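Cytosine deaminase (Klebsiella pneumoniae, PDB 4R85) probably catalyses the hydrolytic deamination of cytosine and 5-methylcytosine at an iron(II) centre in an amidohydrolase-type barrel. Local coordinates at residues P369-A377 with A388-G397. Numbering follows the deposited sequence.
Sequences PANLLILDA and ARVLTSIRHG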
# COMPACT_ATOMS: atom_id res chain seq x y z
N PRO A 369 -21.60 11.67 -20.95
CA PRO A 369 -20.35 11.89 -21.68
C PRO A 369 -19.55 10.60 -21.87
O PRO A 369 -19.50 9.76 -20.96
CB PRO A 369 -19.58 12.84 -20.77
CG PRO A 369 -20.63 13.57 -20.02
CD PRO A 369 -21.74 12.59 -19.81
N ALA A 370 -18.94 10.46 -23.03
CA ALA A 370 -18.10 9.31 -23.33
C ALA A 370 -16.73 9.45 -22.67
O ALA A 370 -15.72 9.63 -23.34
CB ALA A 370 -17.96 9.12 -24.84
N ASN A 371 -16.73 9.37 -21.34
CA ASN A 371 -15.51 9.37 -20.55
C ASN A 371 -15.43 8.03 -19.84
O ASN A 371 -16.27 7.73 -18.99
CB ASN A 371 -15.55 10.48 -19.49
CG ASN A 371 -15.78 11.86 -20.09
OD1 ASN A 371 -15.53 12.09 -21.27
ND2 ASN A 371 -16.24 12.79 -19.26
N LEU A 372 -14.43 7.23 -20.19
CA LEU A 372 -14.31 5.90 -19.61
C LEU A 372 -12.91 5.29 -19.78
O LEU A 372 -12.10 5.77 -20.58
CB LEU A 372 -15.36 4.96 -20.22
CG LEU A 372 -15.17 4.53 -21.68
CD1 LEU A 372 -15.93 3.24 -21.95
CD2 LEU A 372 -15.63 5.61 -22.64
N LEU A 373 -12.66 4.24 -19.00
CA LEU A 373 -11.39 3.54 -19.03
C LEU A 373 -11.60 2.07 -19.32
O LEU A 373 -12.66 1.51 -19.03
CB LEU A 373 -10.68 3.64 -17.68
CG LEU A 373 -10.55 5.00 -16.99
CD1 LEU A 373 -9.88 4.82 -15.64
CD2 LEU A 373 -9.78 5.99 -17.85
N ILE A 374 -10.58 1.44 -19.89
CA ILE A 374 -10.53 -0.01 -19.93
C ILE A 374 -9.39 -0.44 -19.00
O ILE A 374 -8.24 -0.06 -19.22
CB ILE A 374 -10.30 -0.53 -21.35
CG1 ILE A 374 -11.50 -0.17 -22.24
CG2 ILE A 374 -10.08 -2.05 -21.33
CD1 ILE A 374 -11.30 -0.49 -23.69
N LEU A 375 -9.72 -1.20 -17.97
CA LEU A 375 -8.76 -1.65 -16.96
C LEU A 375 -8.34 -3.07 -17.25
O LEU A 375 -9.16 -3.88 -17.67
CB LEU A 375 -9.41 -1.65 -15.58
CG LEU A 375 -9.45 -0.47 -14.64
CD1 LEU A 375 -10.00 -0.95 -13.31
CD2 LEU A 375 -8.05 0.13 -14.46
N ASP A 376 -7.07 -3.40 -16.99
CA ASP A 376 -6.56 -4.74 -17.24
C ASP A 376 -6.94 -5.71 -16.11
O ASP A 376 -6.08 -6.27 -15.44
CB ASP A 376 -5.04 -4.71 -17.43
CG ASP A 376 -4.49 -6.02 -17.98
OD1 ASP A 376 -5.25 -6.79 -18.62
OD2 ASP A 376 -3.28 -6.27 -17.79
N ALA A 377 -8.25 -5.88 -15.92
CA ALA A 377 -8.79 -6.79 -14.92
C ALA A 377 -10.27 -7.00 -15.23
O ALA A 377 -10.85 -6.19 -15.96
CB ALA A 377 -8.63 -6.21 -13.54
N ALA A 388 -4.40 -3.20 -11.32
CA ALA A 388 -4.58 -3.28 -12.77
C ALA A 388 -4.21 -2.00 -13.50
O ALA A 388 -4.60 -0.91 -13.09
CB ALA A 388 -6.02 -3.70 -13.11
N ARG A 389 -3.46 -2.15 -14.58
CA ARG A 389 -3.05 -1.03 -15.41
C ARG A 389 -4.23 -0.49 -16.20
O ARG A 389 -5.12 -1.24 -16.61
CB ARG A 389 -1.93 -1.48 -16.34
CG ARG A 389 -0.68 -1.92 -15.60
CD ARG A 389 0.13 -2.95 -16.38
NE ARG A 389 1.22 -2.35 -17.16
CZ ARG A 389 1.16 -2.09 -18.46
NH1 ARG A 389 0.06 -2.38 -19.14
NH2 ARG A 389 2.20 -1.55 -19.08
N VAL A 390 -4.23 0.82 -16.43
CA VAL A 390 -5.22 1.43 -17.29
C VAL A 390 -4.72 1.29 -18.72
O VAL A 390 -3.70 1.88 -19.09
CB VAL A 390 -5.41 2.92 -16.96
CG1 VAL A 390 -6.28 3.59 -18.03
CG2 VAL A 390 -6.00 3.08 -15.56
N LEU A 391 -5.45 0.51 -19.51
CA LEU A 391 -5.01 0.21 -20.86
C LEU A 391 -5.45 1.27 -21.86
O LEU A 391 -4.76 1.54 -22.84
CB LEU A 391 -5.54 -1.16 -21.30
CG LEU A 391 -5.01 -2.37 -20.53
CD1 LEU A 391 -5.54 -3.63 -21.17
CD2 LEU A 391 -3.48 -2.39 -20.50
N THR A 392 -6.62 1.85 -21.62
CA THR A 392 -7.16 2.88 -22.50
C THR A 392 -7.92 3.90 -21.67
O THR A 392 -8.66 3.54 -20.76
CB THR A 392 -8.12 2.28 -23.54
OG1 THR A 392 -7.50 1.15 -24.17
CG2 THR A 392 -8.46 3.31 -24.61
N SER A 393 -7.70 5.18 -21.97
CA SER A 393 -8.50 6.23 -21.37
C SER A 393 -9.17 6.99 -22.49
O SER A 393 -8.49 7.47 -23.41
CB SER A 393 -7.65 7.17 -20.53
OG SER A 393 -8.45 8.14 -19.87
N ILE A 394 -10.49 7.08 -22.42
CA ILE A 394 -11.27 7.77 -23.43
C ILE A 394 -11.94 8.97 -22.78
O ILE A 394 -12.51 8.86 -21.70
CB ILE A 394 -12.33 6.84 -24.06
CG1 ILE A 394 -11.63 5.68 -24.78
CG2 ILE A 394 -13.23 7.60 -25.02
CD1 ILE A 394 -12.57 4.61 -25.31
N ARG A 395 -11.85 10.12 -23.44
CA ARG A 395 -12.42 11.34 -22.89
C ARG A 395 -13.10 12.11 -24.00
O ARG A 395 -12.49 12.37 -25.03
CB ARG A 395 -11.32 12.18 -22.25
CG ARG A 395 -11.79 13.53 -21.77
CD ARG A 395 -10.72 14.21 -20.96
NE ARG A 395 -11.09 15.56 -20.58
CZ ARG A 395 -11.87 15.86 -19.55
NH1 ARG A 395 -12.37 14.88 -18.80
NH2 ARG A 395 -12.15 17.12 -19.27
N HIS A 396 -14.36 12.46 -23.79
CA HIS A 396 -15.17 13.11 -24.81
C HIS A 396 -15.16 12.33 -26.14
O HIS A 396 -15.18 12.91 -27.22
CB HIS A 396 -14.73 14.57 -25.02
CG HIS A 396 -14.76 15.38 -23.76
ND1 HIS A 396 -14.03 16.55 -23.61
CD2 HIS A 396 -15.42 15.20 -22.59
CE1 HIS A 396 -14.25 17.04 -22.40
NE2 HIS A 396 -15.08 16.24 -21.76
N GLY A 397 -15.13 11.00 -26.03
CA GLY A 397 -15.23 10.14 -27.20
C GLY A 397 -13.93 9.88 -27.94
O GLY A 397 -13.94 9.22 -28.98
O HOH W 1 -17.67 15.89 -19.66
O HOH W 2 -2.60 -4.84 -15.07
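I374 faces both L391 and T392, which defines a classic beta bulge in the antiparallel pairing of strands 372-375 and 390-395, part of the small beta domain beside the amidohydrolase barrel. The evidence is at I374 O: L391 N donates to it at 2.9 Å, whereas T392 N reaches it only weakly. At the bulge, L391 turns its CB toward strand 372-375, and its isobutyl group lies across D376, with CG 3.9 Å from D376 CB; beyond this bump, D376 OD1 forms a salt bridge with R46.

On one face, L372 and I394 run side by side. With chi1 at 71°, L372 CG sits between the backbone N and the carbonyl carbon, and CD2 fits against I394 CB at 3.8 Å; L19 from strand 14-20 touches both side chains. On the other face, L373 CD2 fills the hollow between V390 CG1 and S393, while L375 CD2 meets V390 CG2 at 3.8 Å; F52 of strand 47-57 packs on both leucines.

Just before strand 372-375, N371 uses its side-chain carbonyl as acceptor for the other segment: its OD1 accepts H396 N at 2.8 Å, with an N-H...O angle of 176°, and its amide plane stands 48° from the imidazole.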